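PDB 5DXL: trehalose-6-phosphate phosphatase from Neosartorya fumigata, which belongs to the trehalose-phosphatase family of the HAD clan and has a core domain built on a mainly parallel beta sheet flanked by helices. Local coordinates for residues 23-28 against 62-67. Numbering follows the deposited sequence.
Sequences FMFDYD and VWIISG
Phe23 sits beside Val62, and Phe25 beside Ile64, in neighbouring parallel strands. Three backbone hydrogen bonds join the strands. Trp63 N donates to Phe23 O at 2.9 Å, and Phe25 N donates to Trp63 O at 2.9 Å. Ile65 N to Phe25 O is the shortest, at 2.8 Å, and nearly straight (171° at the hydrogen).

Apolar contacts line both faces of the pair. On one face the Phe25 ring meets two residues. Ile64 CD1 lies at the ring edge, 4.0 Å from Phe25 CD2, and Val62 CG1 approaches Phe25 CE2 obliquely. Leu51 and Leu54 of helix 45-56 cover this face. On the other face Ile65 CG1 is anti to its carbonyl carbon (chi1 -55°), and the extended chain carries CD1 to 3.8 Å from Met24 CB. Met24 is a selenomethionine. Helix 190-199 packs over it.

The strands belong to a right-handed beta-alpha-beta crossover through helix 45-56, part of the Rossmann-like HAD core. Asp26 and Asp28 form the DxD pattern of HAD motif I, and Ser66 fits the motif II position.

Polar contacts gather around Asp26 and Ser66. Asp26 OD1 accepts a hydrogen bond from Tyr27 N at 2.8 Å, from above the carboxylate plane. Lys190 bridges Asp26 OD1 and Ile65 O. One water links Asp26 OD1 to Gly67 N; another joins Asp28 N and OD2 to Ser66 OG, which is also hydrogen-bonded to Arg68 N.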
ATOM      1  N   PHE A  23       2.422  -9.435  -8.080  1.00  7.89           N
ATOM      2  CA  PHE A  23       2.192  -8.029  -8.440  1.00  9.65           C
ATOM      3  C   PHE A  23       1.561  -7.288  -7.273  1.00  7.35           C
ATOM      4  O   PHE A  23       0.587  -7.767  -6.688  1.00  7.64           O
ATOM      5  CB  PHE A  23       1.267  -7.924  -9.657  1.00  8.27           C
ATOM      6  CG  PHE A  23       1.857  -8.467 -10.930  1.00  7.53           C
ATOM      7  CD1 PHE A  23       2.491  -7.627 -11.825  1.00 10.27           C
ATOM      8  CD2 PHE A  23       1.749  -9.817 -11.245  1.00 12.08           C
ATOM      9  CE1 PHE A  23       3.027  -8.121 -13.006  1.00 12.90           C
ATOM     10  CE2 PHE A  23       2.292 -10.317 -12.422  1.00 12.21           C
ATOM     11  CZ  PHE A  23       2.915  -9.474 -13.308  1.00 13.33           C
HETATM   12  N   MSE A  24       2.115  -6.137  -6.904  1.00  7.59           N
HETATM   13  CA  MSE A  24       1.510  -5.311  -5.871  1.00  8.44           C
HETATM   14  C   MSE A  24       1.396  -3.887  -6.405  1.00 10.12           C
HETATM   15  O   MSE A  24       2.412  -3.236  -6.664  1.00 11.39           O
HETATM   16  CB  MSE A  24       2.342  -5.377  -4.577  1.00  8.29           C
HETATM   17  CG  MSE A  24       2.410  -6.794  -4.010  1.00  9.05           C
HETATM   18 SE   MSE A  24       3.479  -7.007  -2.368  1.00 23.39          SE
HETATM   19  CE  MSE A  24       5.234  -6.578  -3.056  1.00 19.97           C
ATOM     20  N   PHE A  25       0.161  -3.425  -6.581  1.00  7.67           N
ATOM     21  CA  PHE A  25      -0.110  -2.106  -7.156  1.00  7.23           C
ATOM     22  C   PHE A  25      -0.857  -1.202  -6.198  1.00  7.57           C
ATOM     23  O   PHE A  25      -1.907  -1.597  -5.696  1.00  7.66           O
ATOM     24  CB  PHE A  25      -1.004  -2.222  -8.402  1.00  7.11           C
ATOM     25  CG  PHE A  25      -0.500  -3.165  -9.457  1.00 10.12           C
ATOM     26  CD1 PHE A  25       0.844  -3.234  -9.791  1.00 16.94           C
ATOM     27  CD2 PHE A  25      -1.388  -3.970 -10.127  1.00 12.43           C
ATOM     28  CE1 PHE A  25       1.279  -4.108 -10.795  1.00 16.09           C
ATOM     29  CE2 PHE A  25      -0.966  -4.832 -11.142  1.00  9.28           C
ATOM     30  CZ  PHE A  25       0.357  -4.894 -11.479  1.00 13.67           C
ATOM     31  N   ASP A  26      -0.363   0.014  -5.981  1.00  7.36           N
ATOM     32  CA  ASP A  26      -1.236   1.064  -5.474  1.00  7.25           C
ATOM     33  C   ASP A  26      -2.251   1.336  -6.588  1.00  8.59           C
ATOM     34  O   ASP A  26      -2.014   0.981  -7.745  1.00  9.32           O
ATOM     35  CB  ASP A  26      -0.418   2.314  -5.097  1.00  7.88           C
ATOM     36  CG  ASP A  26      -1.192   3.317  -4.235  1.00 11.03           C
ATOM     37  OD1 ASP A  26      -2.376   3.113  -3.933  1.00 11.36           O
ATOM     38  OD2 ASP A  26      -0.581   4.331  -3.847  1.00 11.99           O
ATOM     39  N   TYR A  27      -3.392   1.932  -6.247  1.00  7.89           N
ATOM     40  CA  TYR A  27      -4.399   2.209  -7.265  1.00  9.73           C
ATOM     41  C   TYR A  27      -4.340   3.684  -7.711  1.00 10.17           C
ATOM     42  O   TYR A  27      -3.847   3.988  -8.797  1.00 10.13           O
ATOM     43  CB  TYR A  27      -5.812   1.842  -6.765  1.00  8.56           C
ATOM     44  CG  TYR A  27      -6.853   2.208  -7.782  1.00 10.38           C
ATOM     45  CD1 TYR A  27      -6.893   1.553  -9.007  1.00 11.59           C
ATOM     46  CD2 TYR A  27      -7.753   3.236  -7.547  1.00 10.56           C
ATOM     47  CE1 TYR A  27      -7.815   1.902  -9.977  1.00 14.46           C
ATOM     48  CE2 TYR A  27      -8.685   3.597  -8.514  1.00 11.14           C
ATOM     49  CZ  TYR A  27      -8.703   2.928  -9.723  1.00 15.85           C
ATOM     50  OH  TYR A  27      -9.619   3.272 -10.686  1.00 20.96           O
ATOM     51  N   ASP A  28      -4.837   4.591  -6.881  1.00  9.97           N
ATOM     52  CA  ASP A  28      -4.829   6.007  -7.249  1.00 10.46           C
ATOM     53  C   ASP A  28      -3.419   6.521  -7.484  1.00  9.56           C
ATOM     54  O   ASP A  28      -2.508   6.211  -6.727  1.00 11.47           O
ATOM     55  CB  ASP A  28      -5.506   6.842  -6.160  1.00  9.75           C
ATOM     56  CG  ASP A  28      -6.994   6.605  -6.106  1.00 13.05           C
ATOM     57  OD1 ASP A  28      -7.698   7.085  -7.022  1.00 14.84           O
ATOM     58  OD2 ASP A  28      -7.460   5.923  -5.175  1.00 11.88           O
ATOM     59  N   VAL A  62      -2.082 -11.188  -8.059  1.00  8.91           N
ATOM     60  CA  VAL A  62      -2.222  -9.764  -8.343  1.00  7.74           C
ATOM     61  C   VAL A  62      -2.941  -9.070  -7.196  1.00  8.12           C
ATOM     62  O   VAL A  62      -4.085  -9.411  -6.869  1.00  9.30           O
ATOM     63  CB  VAL A  62      -2.993  -9.530  -9.670  1.00  8.65           C
ATOM     64  CG1 VAL A  62      -3.082  -8.045  -9.979  1.00  9.77           C
ATOM     65  CG2 VAL A  62      -2.310 -10.270 -10.827  1.00  9.81           C
ATOM     66  N   TRP A  63      -2.253  -8.106  -6.589  1.00  8.70           N
ATOM     67  CA  TRP A  63      -2.770  -7.383  -5.429  1.00  8.68           C
ATOM     68  C   TRP A  63      -2.953  -5.903  -5.706  1.00  8.45           C
ATOM     69  O   TRP A  63      -2.066  -5.256  -6.278  1.00  9.04           O
ATOM     70  CB  TRP A  63      -1.829  -7.550  -4.230  1.00  7.39           C
ATOM     71  CG  TRP A  63      -1.989  -8.888  -3.584  1.00  9.43           C
ATOM     72  CD1 TRP A  63      -1.369 -10.047  -3.934  1.00 13.23           C
ATOM     73  CD2 TRP A  63      -2.863  -9.203  -2.498  1.00  9.36           C
ATOM     74  NE1 TRP A  63      -1.795 -11.077  -3.114  1.00 14.20           N
ATOM     75  CE2 TRP A  63      -2.713 -10.578  -2.225  1.00 11.57           C
ATOM     76  CE3 TRP A  63      -3.749  -8.451  -1.721  1.00 11.08           C
ATOM     77  CZ2 TRP A  63      -3.417 -11.213  -1.203  1.00 12.69           C
ATOM     78  CZ3 TRP A  63      -4.451  -9.088  -0.709  1.00 13.48           C
ATOM     79  CH2 TRP A  63      -4.278 -10.455  -0.463  1.00 14.71           C
ATOM     80  N   ILE A  64      -4.105  -5.377  -5.290  1.00  6.85           N
ATOM     81  CA  ILE A  64      -4.349  -3.937  -5.261  1.00  6.43           C
ATOM     82  C   ILE A  64      -4.258  -3.502  -3.790  1.00  9.26           C
ATOM     83  O   ILE A  64      -4.985  -4.034  -2.947  1.00  9.84           O
ATOM     84  CB  ILE A  64      -5.738  -3.570  -5.833  1.00  7.37           C
ATOM     85  CG1 ILE A  64      -5.984  -4.210  -7.204  1.00 10.64           C
ATOM     86  CG2 ILE A  64      -5.922  -2.042  -5.915  1.00 10.28           C
ATOM     87  CD1 ILE A  64      -4.914  -3.899  -8.234  1.00 11.97           C
ATOM     88  N   ILE A  65      -3.360  -2.563  -3.481  1.00  8.23           N
ATOM     89  CA  ILE A  65      -3.105  -2.148  -2.102  1.00 10.40           C
ATOM     90  C   ILE A  65      -3.382  -0.658  -2.015  1.00  9.14           C
ATOM     91  O   ILE A  65      -2.583   0.154  -2.455  1.00  9.73           O
ATOM     92  CB  ILE A  65      -1.667  -2.493  -1.682  1.00 10.53           C
ATOM     93  CG1 ILE A  65      -1.412  -3.987  -1.897  1.00 13.07           C
ATOM     94  CG2 ILE A  65      -1.422  -2.134  -0.212  1.00 12.26           C
ATOM     95  CD1 ILE A  65       0.043  -4.386  -1.735  1.00 15.34           C
ATOM     96  N   SER A  66      -4.537  -0.310  -1.453  1.00  9.01           N
ATOM     97  CA  SER A  66      -5.138   1.004  -1.670  1.00  9.22           C
ATOM     98  C   SER A  66      -5.716   1.643  -0.410  1.00 10.68           C
ATOM     99  O   SER A  66      -6.128   0.952   0.516  1.00  9.98           O
ATOM    100  CB  SER A  66      -6.239   0.864  -2.731  1.00 10.81           C
ATOM    101  OG  SER A  66      -7.000   2.048  -2.873  1.00 11.52           O
ATOM    102  N   GLY A  67      -5.734   2.980  -0.380  1.00  9.89           N
ATOM    103  CA  GLY A  67      -6.392   3.687   0.701  1.00 12.08           C
ATOM    104  C   GLY A  67      -7.905   3.726   0.551  1.00 13.98           C
ATOM    105  O   GLY A  67      -8.619   4.130   1.473  1.00 15.49           O
TER
HETATM  106  O   HOH W   1      -4.107   4.764  -2.133  1.00 19.05           O
HETATM  107  O   HOH W   2      -5.790   4.133  -4.157  1.00 10.52           O